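Local coordinates for protein ASCH domain (Vibrio cholerae TMA 21, PDB 3S9X) that is of unknown function but carries an ASCH domain of the PUA clan, a fold that in some relatives is associated with RNA binding, at residues Leu1-Met6 with Thr30-Asp35; Glu8-Phe13 with Val81-Asp86; Glu55-Cys60 with Ala111-Glu116; Pro74-Leu79 with Ile93-Val98; Pro89-Glu94 with Phe154-His159. All blocks are in the same frame, centred on the assembly; numbering follows the deposited sequence. Where two conformers were deposited one is given.

In the fold
From the N terminus, contact 1 closes a loop through two helices, setting the leading residues on edge strand 32-35. Contact 2 crosses it: helix 8-19, inside that loop, reaches 79-83, the neighbour of 32-35 in the sheet, and A34 of contact 1 packs on S10. Contact 3 joins the start of the other edge strand, 58-62, to the end of helix 108-114, and encloses contact 4, where the loop 74-79 meets strand 89-102. Contact 2 also crosses contacts 3 and 4. Contact 5 shares I93 and E94 with contact 4, crosses contact 3 and pairs strand 89-102 with the C-terminal strand. All five reach one mixed sheet; contacts 1 and 3 lie on opposite sides of the chain's centre.

Contact 1. Residues Leu1-Met6 with Thr30-Asp35; sequences LYFQGM and TSFSAD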
# COMPACT_ATOMS: atom_id res chain seq x y z
N LEU A 1 -10.34 -16.24 12.88
CA LEU A 1 -10.97 -16.83 11.68
C LEU A 1 -10.55 -16.21 10.38
O LEU A 1 -10.65 -16.81 9.31
CB LEU A 1 -12.52 -16.66 11.75
CG LEU A 1 -13.16 -17.43 12.87
CD1 LEU A 1 -14.56 -17.36 12.81
CD2 LEU A 1 -12.84 -18.97 12.78
N TYR A 2 -10.14 -14.92 10.41
CA TYR A 2 -9.83 -14.19 9.14
C TYR A 2 -8.44 -14.18 8.66
O TYR A 2 -8.20 -13.83 7.46
CB TYR A 2 -10.25 -12.71 9.30
CG TYR A 2 -11.75 -12.47 9.42
CD1 TYR A 2 -12.50 -12.36 8.27
CD2 TYR A 2 -12.40 -12.33 10.62
CE1 TYR A 2 -13.86 -12.07 8.30
CE2 TYR A 2 -13.79 -12.12 10.64
CZ TYR A 2 -14.51 -11.97 9.49
OH TYR A 2 -15.84 -11.73 9.50
N PHE A 3 -7.51 -14.57 9.51
CA PHE A 3 -6.11 -14.49 9.11
C PHE A 3 -5.22 -15.60 9.67
O PHE A 3 -4.05 -15.41 10.03
CB PHE A 3 -5.49 -13.10 9.34
CG PHE A 3 -5.62 -12.61 10.74
CD1 PHE A 3 -6.64 -11.80 11.08
CD2 PHE A 3 -4.64 -12.88 11.68
CE1 PHE A 3 -6.76 -11.28 12.36
CE2 PHE A 3 -4.72 -12.32 12.96
CZ PHE A 3 -5.83 -11.56 13.32
N GLN A 4 -5.76 -16.82 9.72
CA GLN A 4 -5.02 -17.93 10.29
C GLN A 4 -3.73 -18.23 9.59
O GLN A 4 -2.78 -18.71 10.27
CB GLN A 4 -5.96 -19.15 10.29
CG GLN A 4 -7.07 -19.02 11.40
CD GLN A 4 -7.94 -20.24 11.52
OE1 GLN A 4 -7.60 -21.30 10.95
NE2 GLN A 4 -9.06 -20.12 12.25
N GLY A 5 -3.67 -17.99 8.28
CA GLY A 5 -2.47 -18.25 7.52
C GLY A 5 -1.42 -17.16 7.45
O GLY A 5 -0.36 -17.39 6.87
N MSE A 6 -1.65 -16.03 8.13
CA MSE A 6 -0.70 -14.92 8.07
C MSE A 6 0.59 -15.42 8.75
O MSE A 6 0.63 -16.07 9.76
CB MSE A 6 -1.33 -13.73 8.80
CG MSE A 6 -0.44 -12.49 8.76
SE MSE A 6 -1.26 -10.97 9.62
CE MSE A 6 -2.51 -10.57 8.15
N THR A 30 -12.69 -7.10 8.66
CA THR A 30 -12.87 -8.33 7.86
C THR A 30 -11.89 -8.64 6.76
O THR A 30 -11.97 -9.67 6.12
CB THR A 30 -14.32 -8.28 7.20
OG1 THR A 30 -14.35 -7.15 6.32
CG2 THR A 30 -15.39 -8.10 8.27
N SER A 31 -10.93 -7.71 6.57
CA SER A 31 -9.95 -7.75 5.45
C SER A 31 -8.58 -7.36 5.96
O SER A 31 -8.40 -6.33 6.55
CB SER A 31 -10.43 -6.87 4.30
OG SER A 31 -9.59 -6.90 3.20
N PHE A 32 -7.65 -8.28 5.76
CA PHE A 32 -6.33 -8.21 6.40
C PHE A 32 -5.25 -8.70 5.44
O PHE A 32 -5.46 -9.60 4.65
CB PHE A 32 -6.26 -9.15 7.66
CG PHE A 32 -7.35 -8.96 8.62
CD1 PHE A 32 -7.21 -8.07 9.68
CD2 PHE A 32 -8.57 -9.62 8.48
CE1 PHE A 32 -8.19 -7.94 10.61
CE2 PHE A 32 -9.56 -9.45 9.36
CZ PHE A 32 -9.39 -8.63 10.48
N SER A 33 -4.07 -8.09 5.55
CA SER A 33 -2.89 -8.59 4.85
C SER A 33 -1.60 -8.19 5.62
O SER A 33 -1.67 -7.41 6.59
CB SER A 33 -2.82 -7.97 3.48
OG SER A 33 -2.56 -6.59 3.49
N ALA A 34 -0.48 -8.75 5.17
CA ALA A 34 0.84 -8.43 5.72
C ALA A 34 1.82 -8.40 4.57
O ALA A 34 1.90 -9.34 3.81
CB ALA A 34 1.30 -9.47 6.81
N ASP A 35 2.51 -7.29 4.37
CA ASP A 35 3.43 -7.16 3.23
C ASP A 35 4.31 -5.92 3.47
O ASP A 35 4.00 -5.05 4.27
CB ASP A 35 2.58 -6.90 1.96
CG ASP A 35 2.87 -7.82 0.76
OD1 ASP A 35 2.91 -7.27 -0.38
OD2 ASP A 35 2.93 -9.05 0.87
O HOH W 1 -6.31 -12.50 5.87
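F32 gathers Y2 and F3 into an aromatic cluster where the N-terminal residues, whose LYFQG sequence resembles part of an uncleaved TEV protease site, probably from an expression tag, lie against edge strand 32-35. The ring of F3 is edge-to-face on F32, with centroids 4.9 Å apart and planes at 54°; its CD1 sits over the centre of the F32 ring. Y2 instead meets F32 obliquely, bringing CB to 3.3 Å from F32 CE2, while its own ring receives a CH-pi contact from T30 CA, 4.2 Å from the ring centroid. Apolar contact continues at selenomethionine M6, whose CG lies 4.0 Å from A34 CB. This CG stands anti to the backbone N (chi1 -178°), and a bend at chi3 turns CE in beside F32 CB and the S33 carbonyl. A type I turn from F3 to M6 is closed by M6 N donating to F3 O over 3.1 Å. A water bridges the two backbones, donating to Y2 O at 2.8 Å and to F32 O at 3.3 Å.

Contact 2. Residues Glu8-Phe13 with Val81-Asp86; sequences ERSQLF and VVTNWD
R9 stretches from helix 8-19 to the turn after strand 79-83 and meets the D86 carbonyl with the edge of its guanidinium. R9 NH1 donates to D86 O over 2.9 Å at an N-H...O angle of 165°, and the oxygen lies close to the guanidinium plane. R9 NH2 adds a weak second bond to the same oxygen. The D86 carboxylate takes no direct part: its OD1 is 6.8 Å from R9 NH1. A bend at chi3 (-72°) swings the guanidinium across to this carbonyl, and E7 holds NE in a salt bridge. One residue on, buried S10 points at the strand: its OG lies beside the methyls, 3.4 Å from T83 CG2 and 3.5 Å from V81 CG1. F13 follows one turn after R9 and crosses V81 at a slant, with CD2 4.1 Å from V81 CG1. T83 directs OG1 elsewhere, donating to N84 O, which leaves its methyl to the serine. The segment axes of helix and strand run at 136°, 9.3 Å apart. Side-chain contacts place the helix over one face of the sheet: S10 also touches A34 of strand 32-35 and P89 of strand 89-102, and F13 reaches I92 and, edge-to-face, Y158.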
# COMPACT_ATOMS: atom_id res chain seq x y z
N GLU A 8 3.64 -15.64 11.12
CA GLU A 8 3.44 -15.51 12.53
C GLU A 8 3.80 -14.22 13.15
O GLU A 8 3.13 -13.74 14.07
CB GLU A 8 4.16 -16.68 13.23
CG GLU A 8 3.85 -16.71 14.77
CD GLU A 8 4.39 -17.91 15.44
OE1 GLU A 8 5.59 -18.03 15.60
OE2 GLU A 8 3.57 -18.82 15.72
N ARG A 9 4.95 -13.66 12.73
CA ARG A 9 5.36 -12.40 13.35
C ARG A 9 4.30 -11.31 13.11
O ARG A 9 3.95 -10.54 14.02
CB ARG A 9 6.73 -11.88 12.84
CG ARG A 9 7.91 -12.80 13.14
CD ARG A 9 9.15 -12.49 12.30
NE ARG A 9 8.98 -12.88 10.92
CZ ARG A 9 9.70 -12.39 9.91
NH1 ARG A 9 10.67 -11.46 10.09
NH2 ARG A 9 9.44 -12.80 8.67
N SER A 10 3.78 -11.24 11.87
CA SER A 10 2.77 -10.28 11.55
C SER A 10 1.41 -10.61 12.18
O SER A 10 0.69 -9.72 12.67
CB SER A 10 2.58 -10.18 10.05
OG SER A 10 3.63 -9.41 9.50
N GLN A 11 1.05 -11.91 12.27
CA GLN A 11 -0.17 -12.34 12.97
C GLN A 11 -0.16 -11.90 14.42
O GLN A 11 -1.16 -11.35 14.93
CB GLN A 11 -0.33 -13.87 12.86
CG GLN A 11 -1.60 -14.35 13.44
CD GLN A 11 -2.01 -15.73 12.98
OE1 GLN A 11 -2.95 -16.25 13.55
NE2 GLN A 11 -1.34 -16.31 11.95
N LEU A 12 0.95 -12.12 15.13
CA LEU A 12 1.07 -11.70 16.50
C LEU A 12 0.88 -10.21 16.65
O LEU A 12 0.25 -9.72 17.61
CB LEU A 12 2.36 -12.21 17.16
CG LEU A 12 2.50 -13.70 17.38
CD1 LEU A 12 3.94 -14.04 17.70
CD2 LEU A 12 1.59 -14.09 18.45
N PHE A 13 1.51 -9.44 15.78
CA PHE A 13 1.45 -7.98 15.84
C PHE A 13 0.03 -7.51 15.63
O PHE A 13 -0.47 -6.61 16.33
CB PHE A 13 2.40 -7.39 14.79
CG PHE A 13 2.78 -5.93 14.95
CD1 PHE A 13 3.62 -5.56 15.99
CD2 PHE A 13 2.42 -5.02 14.02
CE1 PHE A 13 4.09 -4.26 16.04
CE2 PHE A 13 2.93 -3.73 14.07
CZ PHE A 13 3.73 -3.34 15.09
N VAL A 81 -0.61 -5.15 7.91
CA VAL A 81 0.59 -5.12 8.67
C VAL A 81 1.70 -4.76 7.68
O VAL A 81 2.01 -5.54 6.77
CB VAL A 81 0.91 -6.45 9.43
CG1 VAL A 81 2.22 -6.30 10.17
CG2 VAL A 81 -0.29 -6.86 10.30
N VAL A 82 2.29 -3.60 7.89
CA VAL A 82 3.42 -3.08 7.07
C VAL A 82 4.69 -3.62 7.65
O VAL A 82 5.04 -3.29 8.78
CB VAL A 82 3.40 -1.55 7.01
CG1 VAL A 82 4.60 -1.03 6.17
CG2 VAL A 82 2.04 -1.02 6.55
N THR A 83 5.36 -4.50 6.92
CA THR A 83 6.64 -5.03 7.36
C THR A 83 7.78 -4.32 6.62
O THR A 83 7.56 -3.64 5.59
CB THR A 83 6.74 -6.52 7.11
OG1 THR A 83 6.95 -6.80 5.74
CG2 THR A 83 5.49 -7.30 7.60
N ASN A 84 8.98 -4.50 7.14
CA ASN A 84 10.14 -4.19 6.38
C ASN A 84 10.46 -5.31 5.41
O ASN A 84 9.71 -6.26 5.24
CB ASN A 84 11.31 -3.78 7.29
CG ASN A 84 11.91 -4.93 8.08
OD1 ASN A 84 11.58 -6.10 7.84
ND2 ASN A 84 12.75 -4.56 9.05
N TRP A 85 11.56 -5.16 4.67
CA TRP A 85 11.94 -6.14 3.67
C TRP A 85 12.00 -7.56 4.20
O TRP A 85 11.70 -8.49 3.44
CB TRP A 85 13.28 -5.69 3.06
CG TRP A 85 13.86 -6.56 1.98
CD1 TRP A 85 14.92 -7.38 2.10
CD2 TRP A 85 13.43 -6.68 0.62
NE1 TRP A 85 15.24 -7.96 0.87
CE2 TRP A 85 14.33 -7.53 -0.04
CE3 TRP A 85 12.38 -6.09 -0.12
CZ2 TRP A 85 14.21 -7.85 -1.37
CZ3 TRP A 85 12.29 -6.42 -1.49
CH2 TRP A 85 13.23 -7.24 -2.09
N ASP A 86 12.49 -7.65 5.42
CA ASP A 86 12.69 -8.89 6.10
C ASP A 86 11.52 -9.43 6.92
O ASP A 86 11.70 -10.42 7.63
CB ASP A 86 13.96 -8.77 6.92
CG ASP A 86 15.19 -8.91 6.01
OD1 ASP A 86 15.37 -10.04 5.43
OD2 ASP A 86 16.01 -7.98 5.98

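Contact 3. Residues Glu55-Cys60 with Ala111-Glu116; sequences EKRASC and AASEGE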
# COMPACT_ATOMS: atom_id res chain seq x y z
N GLU A 55 4.53 10.24 7.13
CA GLU A 55 4.95 10.92 5.92
C GLU A 55 4.42 10.32 4.61
O GLU A 55 4.21 11.03 3.64
CB GLU A 55 6.46 10.95 5.89
CG GLU A 55 7.16 11.80 6.89
CD GLU A 55 7.05 13.22 6.39
OE1 GLU A 55 7.78 13.63 5.41
OE2 GLU A 55 6.16 13.89 6.96
N LYS A 56 4.18 9.02 4.60
CA LYS A 56 3.62 8.31 3.46
C LYS A 56 2.25 7.85 3.91
O LYS A 56 2.12 7.08 4.85
CB LYS A 56 4.49 7.14 3.00
CG LYS A 56 3.81 6.26 1.94
CD LYS A 56 4.74 5.32 1.24
CE LYS A 56 4.14 4.76 -0.04
NZ LYS A 56 4.24 5.84 -1.08
N ARG A 57 1.23 8.39 3.21
CA ARG A 57 -0.18 8.18 3.60
C ARG A 57 -1.02 7.71 2.42
O ARG A 57 -2.26 7.69 2.48
CB ARG A 57 -0.74 9.51 4.17
CG ARG A 57 0.03 10.06 5.36
CD ARG A 57 -0.61 11.35 5.85
NE ARG A 57 -0.58 12.41 4.82
CZ ARG A 57 0.48 13.14 4.46
NH1 ARG A 57 0.33 14.02 3.46
NH2 ARG A 57 1.66 13.02 5.10
N ALA A 58 -0.35 7.29 1.33
CA ALA A 58 -1.07 6.88 0.11
C ALA A 58 -0.11 6.02 -0.69
O ALA A 58 1.12 6.02 -0.51
CB ALA A 58 -1.52 8.08 -0.70
N SER A 59 -0.69 5.26 -1.59
CA SER A 59 0.01 4.42 -2.55
C SER A 59 -0.84 4.21 -3.76
O SER A 59 -2.02 4.53 -3.74
CB SER A 59 0.38 3.12 -1.91
OG SER A 59 -0.72 2.28 -1.66
N CYS A 60 -0.26 3.66 -4.84
CA CYS A 60 -1.04 3.38 -6.01
C CYS A 60 -0.51 2.10 -6.71
O CYS A 60 0.55 1.55 -6.38
CB CYS A 60 -0.97 4.56 -6.99
SG CYS A 60 0.59 4.89 -7.74
N ALA A 111 1.22 12.99 -5.12
CA ALA A 111 2.63 12.68 -5.03
C ALA A 111 3.13 13.05 -3.62
O ALA A 111 3.88 12.28 -3.01
CB ALA A 111 3.41 13.42 -6.06
N ALA A 112 2.71 14.21 -3.11
CA ALA A 112 3.16 14.60 -1.75
C ALA A 112 2.63 13.65 -0.66
O ALA A 112 3.31 13.31 0.26
CB ALA A 112 2.78 16.10 -1.45
N SER A 113 1.37 13.17 -0.81
CA SER A 113 0.77 12.19 0.10
C SER A 113 1.51 10.88 0.06
O SER A 113 1.63 10.17 1.08
CB SER A 113 -0.70 11.93 -0.25
OG SER A 113 -1.39 13.11 0.04
N GLU A 114 1.99 10.48 -1.12
CA GLU A 114 2.81 9.27 -1.21
C GLU A 114 4.13 9.45 -0.46
O GLU A 114 4.71 8.47 0.00
CB GLU A 114 3.06 8.83 -2.62
CG GLU A 114 1.86 8.20 -3.35
CD GLU A 114 2.21 6.93 -4.10
OE1 GLU A 114 1.87 6.81 -5.28
OE2 GLU A 114 2.88 6.05 -3.46
N GLY A 115 4.62 10.68 -0.34
CA GLY A 115 5.64 11.08 0.62
C GLY A 115 7.06 10.64 0.42
O GLY A 115 7.88 10.73 1.33
N GLU A 116 7.38 10.13 -0.78
CA GLU A 116 8.74 9.61 -1.09
C GLU A 116 9.66 10.67 -1.72
O GLU A 116 9.21 11.69 -2.30
CB GLU A 116 8.64 8.36 -1.96
CG GLU A 116 7.96 7.18 -1.26
CD GLU A 116 7.78 6.02 -2.22
OE1 GLU A 116 8.81 5.41 -2.54
OE2 GLU A 116 6.62 5.70 -2.56
O HOH W 2 3.82 13.59 3.00
O HOH W 3 -2.93 12.37 2.66
O HOH W 4 2.83 3.81 -4.92
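K56 and E114 lie side by side and join at their charged ends, in a salt-bridge network completed by E116. E114 OE2 receives K56 NZ on its anti lone pair, at 2.7 Å, and E116 OE2 is met by NZ at 2.8 Å, 28° out of the carboxylate plane. The same ammonium donates to E114 O over 2.9 Å and weakly to A58 O. An extended chain with a final bend at chi4 (77°) places NZ among these acceptors, and the two carboxylates around this buried amine would be expected to favour its charged form. One backbone bond crosses: R57 N donates to S113 O at 2.8 Å, nearly along the C=O axis. Here helix 108-114 ends: G115 leaves helical geometry with positive phi, and its CA makes a CA-H...O contact of 3.3 Å with E55 O. Edge strand 58-62 begins beside this helix C-terminus. Waters make further bridges. One donates to both E55 O and A112 O; another accepts from C60 N and donates to E114 OE2 at 2.7 Å. The other carboxylate oxygen of E114 is bound by W124 from helix 121-139. Apolar contact is limited, chiefly A58 CB against S113 CB at 4.0 Å.

Contact 4. Residues Pro74-Leu79 with Ile93-Val98; sequences PQVGHL and IEITSV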
# COMPACT_ATOMS: atom_id res chain seq x y z
N PRO A 74 -8.59 -3.18 -3.56
CA PRO A 74 -8.45 -2.73 -2.18
C PRO A 74 -9.77 -2.16 -1.65
O PRO A 74 -10.53 -1.58 -2.43
CB PRO A 74 -7.38 -1.68 -2.26
CG PRO A 74 -7.50 -1.12 -3.52
CD PRO A 74 -7.83 -2.33 -4.48
N GLN A 75 -10.01 -2.35 -0.36
CA GLN A 75 -11.24 -1.94 0.29
C GLN A 75 -10.96 -1.00 1.44
O GLN A 75 -10.06 -1.23 2.25
CB GLN A 75 -11.93 -3.15 1.01
CG GLN A 75 -12.70 -4.04 0.29
CD GLN A 75 -12.99 -5.33 1.05
OE1 GLN A 75 -13.21 -5.40 2.33
NE2 GLN A 75 -13.07 -6.38 0.27
N VAL A 76 -11.79 0.03 1.56
CA VAL A 76 -11.86 0.82 2.75
C VAL A 76 -12.00 -0.07 3.97
O VAL A 76 -12.80 -1.02 3.94
CB VAL A 76 -12.93 1.93 2.65
CG1 VAL A 76 -13.16 2.64 3.94
CG2 VAL A 76 -12.56 2.93 1.52
N GLY A 77 -11.22 0.22 5.02
CA GLY A 77 -11.28 -0.53 6.26
C GLY A 77 -10.34 -1.74 6.32
O GLY A 77 -10.15 -2.37 7.40
N HIS A 78 -9.71 -2.11 5.20
CA HIS A 78 -8.66 -3.10 5.21
C HIS A 78 -7.52 -2.72 6.18
O HIS A 78 -7.09 -1.58 6.16
CB HIS A 78 -8.10 -3.23 3.78
CG HIS A 78 -7.01 -4.24 3.66
ND1 HIS A 78 -7.25 -5.59 3.44
CD2 HIS A 78 -5.66 -4.10 3.62
CE1 HIS A 78 -6.09 -6.22 3.33
NE2 HIS A 78 -5.11 -5.34 3.41
N LEU A 79 -6.99 -3.72 6.88
CA LEU A 79 -5.79 -3.56 7.66
C LEU A 79 -4.62 -4.32 7.03
O LEU A 79 -4.72 -5.48 6.71
CB LEU A 79 -5.98 -4.16 9.07
CG LEU A 79 -6.98 -3.45 9.96
CD1 LEU A 79 -7.16 -4.23 11.28
CD2 LEU A 79 -6.50 -2.03 10.26
N ILE A 93 -1.57 -0.28 9.03
CA ILE A 93 -2.33 0.74 8.37
C ILE A 93 -3.74 0.30 8.08
O ILE A 93 -3.97 -0.91 7.93
CB ILE A 93 -1.65 1.27 7.12
CG1 ILE A 93 -1.48 0.18 6.05
CG2 ILE A 93 -0.34 1.99 7.42
CD1 ILE A 93 -0.93 0.58 4.71
N GLU A 94 -4.67 1.27 8.03
CA GLU A 94 -6.09 1.02 7.71
C GLU A 94 -6.37 1.88 6.48
O GLU A 94 -6.11 3.10 6.45
CB GLU A 94 -7.02 1.48 8.85
CG GLU A 94 -8.47 1.17 8.56
CD GLU A 94 -9.36 1.45 9.72
OE1 GLU A 94 -8.96 1.29 10.89
OE2 GLU A 94 -10.56 1.71 9.43
N ILE A 95 -6.89 1.25 5.43
CA ILE A 95 -7.30 1.94 4.23
C ILE A 95 -8.48 2.88 4.52
O ILE A 95 -9.48 2.42 5.06
CB ILE A 95 -7.62 0.95 3.11
CG1 ILE A 95 -6.35 0.18 2.72
CG2 ILE A 95 -8.28 1.72 1.89
CD1 ILE A 95 -6.42 -0.77 1.50
N THR A 96 -8.38 4.13 4.07
CA THR A 96 -9.39 5.13 4.32
C THR A 96 -10.14 5.59 3.05
O THR A 96 -11.27 6.01 3.16
CB THR A 96 -8.81 6.38 5.06
OG1 THR A 96 -7.81 6.87 4.22
CG2 THR A 96 -8.25 6.00 6.46
N SER A 97 -9.57 5.37 1.87
CA SER A 97 -10.23 5.69 0.61
C SER A 97 -9.59 4.99 -0.54
O SER A 97 -8.40 4.67 -0.49
CB SER A 97 -10.25 7.19 0.34
OG SER A 97 -9.01 7.72 0.04
N VAL A 98 -10.36 4.75 -1.58
CA VAL A 98 -9.94 4.08 -2.83
C VAL A 98 -10.59 4.82 -4.00
O VAL A 98 -11.77 5.17 -3.95
CB VAL A 98 -10.32 2.61 -2.83
CG1 VAL A 98 -9.89 1.94 -4.14
CG2 VAL A 98 -9.72 1.88 -1.69
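I95 O accepts the shortest polar bond here, from G77 N at 2.8 Å with an N-H...O angle of 171°. G77 belongs to a type II beta turn, Q75 to H78, that delivers the chain into strand 79-83 beside its antiparallel neighbour 89-102. The reverse bond, I95 N to H78 O at 2.9 Å, lies in the carbonyl plane of H78. That oxygen also receives a CA-H...O contact from E94, and L79 CA makes a matching one with I93 O; between them L79 and E94 form a non-hydrogen-bonded antiparallel pair. Positive phi at G77 suits glycine. In one of two conformers, the I95 side chain packs against the turn: CB approaches Q75 O to 3.4 Å, CD1 meets H78 CB, and the same methyl comes to 4.0 Å from P74 CB. With CG anti to the backbone N (chi1 -180°), the H78 ring is carried to S31 and S33, whose hydroxyls bind its two nitrogens and tie the loop to edge strand 32-35 and the residue just before it. L79 crosses E94 at a slant, CD2 to CB, while Y29 binds the E94 carboxylate. V76 CG2 lies 3.7 Å from both T96 O and S97 CA, beside residues that form a classic beta bulge opposite H153. Beyond them V98 presses its methyls on P74, CG1 lying 3.9 Å from P74 CG.

Contact 5. Residues Pro89-Glu94 with Phe154-His159; sequences PICIIE and FKVVYH
I92 and Y158 open an antiparallel pairing, its short strand axes 4.5 Å apart at 131°, in which I92 N donates to Y158 O at 2.9 Å, I92 O takes V157 N at 2.9 Å and, weakly, Y158 N in a classic beta bulge, and beyond this shift I93 faces V156 while E94 and K155 exchange two backbone bonds. On the face carrying I93 and V156, the I93 methyl CD1 stands 3.7 Å above the centre of the F154 ring, 12° off its normal, a CH-pi contact. F154 holds CG between its backbone N and carbonyl carbon (chi1 53°), which turns the ring under that methyl. V156 CG2 closes on I93 CG2 and C91 SG. On the other face, I92 CD1 touches Y158 CB at 4.0 Å. V157, in the bulge, crosses E94 at about a right angle, CG1 against CB. K155 runs alongside E94, yet K155 NZ and E94 OE1 remain 4.8 Å apart; a water accepts from NZ and donates to OE1, the oxygen bound by Y29. The chemistry is therefore divided: backbone bonds and apolar side-chain contacts join the strands, whereas the opposite charges of E94 and K155 meet through water and probably attract modestly.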
# COMPACT_ATOMS: atom_id res chain seq x y z
N PRO A 89 7.41 -6.76 11.47
CA PRO A 89 6.29 -5.75 11.50
C PRO A 89 6.80 -4.38 11.96
O PRO A 89 7.50 -4.33 13.00
CB PRO A 89 5.30 -6.38 12.46
CG PRO A 89 5.56 -7.88 12.37
CD PRO A 89 7.10 -7.96 12.27
N ILE A 90 6.42 -3.34 11.22
CA ILE A 90 6.82 -1.97 11.61
C ILE A 90 5.56 -1.20 12.09
O ILE A 90 5.60 -0.51 13.11
CB ILE A 90 7.44 -1.27 10.41
CG1 ILE A 90 8.75 -2.00 9.93
CG2 ILE A 90 7.67 0.24 10.74
CD1 ILE A 90 9.77 -2.21 10.99
N CYS A 91 4.45 -1.30 11.38
CA CYS A 91 3.22 -0.61 11.77
C CYS A 91 2.04 -1.33 11.09
O CYS A 91 2.21 -2.22 10.32
CB CYS A 91 3.29 0.87 11.48
SG CYS A 91 3.38 1.29 9.75
N ILE A 92 0.84 -0.89 11.47
CA ILE A 92 -0.37 -1.38 10.85
C ILE A 92 -1.11 -0.15 10.26
O ILE A 92 -1.30 0.84 11.00
CB ILE A 92 -1.31 -2.17 11.81
CG1 ILE A 92 -0.51 -3.27 12.48
CG2 ILE A 92 -2.53 -2.73 11.07
CD1 ILE A 92 -1.28 -4.15 13.46
N ILE A 93 -1.57 -0.28 9.03
CA ILE A 93 -2.33 0.74 8.37
C ILE A 93 -3.74 0.30 8.08
O ILE A 93 -3.97 -0.91 7.93
CB ILE A 93 -1.65 1.27 7.12
CG1 ILE A 93 -1.48 0.18 6.05
CG2 ILE A 93 -0.34 1.99 7.42
CD1 ILE A 93 -0.93 0.58 4.71
N GLU A 94 -4.67 1.27 8.03
CA GLU A 94 -6.09 1.02 7.71
C GLU A 94 -6.37 1.88 6.48
O GLU A 94 -6.11 3.10 6.45
CB GLU A 94 -7.02 1.48 8.85
CG GLU A 94 -8.47 1.17 8.56
CD GLU A 94 -9.36 1.45 9.72
OE1 GLU A 94 -8.96 1.29 10.89
OE2 GLU A 94 -10.56 1.71 9.43
N PHE A 154 -4.46 5.88 3.37
CA PHE A 154 -4.46 5.06 4.56
C PHE A 154 -3.89 5.87 5.76
O PHE A 154 -3.28 6.92 5.57
CB PHE A 154 -3.74 3.72 4.34
CG PHE A 154 -2.35 3.88 3.80
CD1 PHE A 154 -1.30 4.36 4.54
CD2 PHE A 154 -2.11 3.56 2.45
CE1 PHE A 154 -0.01 4.45 3.96
CE2 PHE A 154 -0.86 3.69 1.90
CZ PHE A 154 0.20 4.10 2.68
N LYS A 155 -4.09 5.28 6.94
CA LYS A 155 -3.63 5.87 8.18
C LYS A 155 -3.02 4.80 9.05
O LYS A 155 -3.49 3.67 9.04
CB LYS A 155 -4.75 6.57 8.90
CG LYS A 155 -5.83 5.67 9.43
CD LYS A 155 -7.01 6.34 10.11
CE LYS A 155 -8.08 5.38 10.57
NZ LYS A 155 -9.26 6.10 11.17
N VAL A 156 -2.02 5.16 9.85
CA VAL A 156 -1.46 4.28 10.85
C VAL A 156 -2.47 4.12 12.00
O VAL A 156 -2.91 5.14 12.51
CB VAL A 156 -0.09 4.75 11.34
CG1 VAL A 156 0.38 3.90 12.49
CG2 VAL A 156 0.93 4.67 10.18
N VAL A 157 -2.73 2.87 12.42
CA VAL A 157 -3.53 2.58 13.60
C VAL A 157 -2.76 1.88 14.71
O VAL A 157 -3.26 1.75 15.83
CB VAL A 157 -4.82 1.78 13.20
CG1 VAL A 157 -5.69 2.63 12.23
CG2 VAL A 157 -4.52 0.37 12.66
N TYR A 158 -1.56 1.38 14.43
CA TYR A 158 -0.77 0.70 15.46
C TYR A 158 0.69 0.67 15.08
O TYR A 158 1.03 0.55 13.93
CB TYR A 158 -1.28 -0.75 15.65
CG TYR A 158 -0.75 -1.44 16.90
CD1 TYR A 158 -1.26 -1.12 18.14
CD2 TYR A 158 0.21 -2.38 16.86
CE1 TYR A 158 -0.82 -1.70 19.28
CE2 TYR A 158 0.71 -2.95 17.99
CZ TYR A 158 0.17 -2.62 19.22
OH TYR A 158 0.66 -3.22 20.36
N HIS A 159 1.55 0.66 16.09
CA HIS A 159 2.97 0.41 15.92
C HIS A 159 3.60 0.03 17.25
O HIS A 159 4.67 -0.54 17.31
CB HIS A 159 3.66 1.58 15.28
CG HIS A 159 3.69 2.79 16.12
ND1 HIS A 159 2.68 3.72 16.24
CD2 HIS A 159 4.70 3.24 16.91
CE1 HIS A 159 3.07 4.70 17.07
NE2 HIS A 159 4.26 4.38 17.53
OXT HIS A 159 3.01 0.40 18.28
O HOH W 5 6.68 -0.83 15.77
O HOH W 6 -9.83 3.33 12.61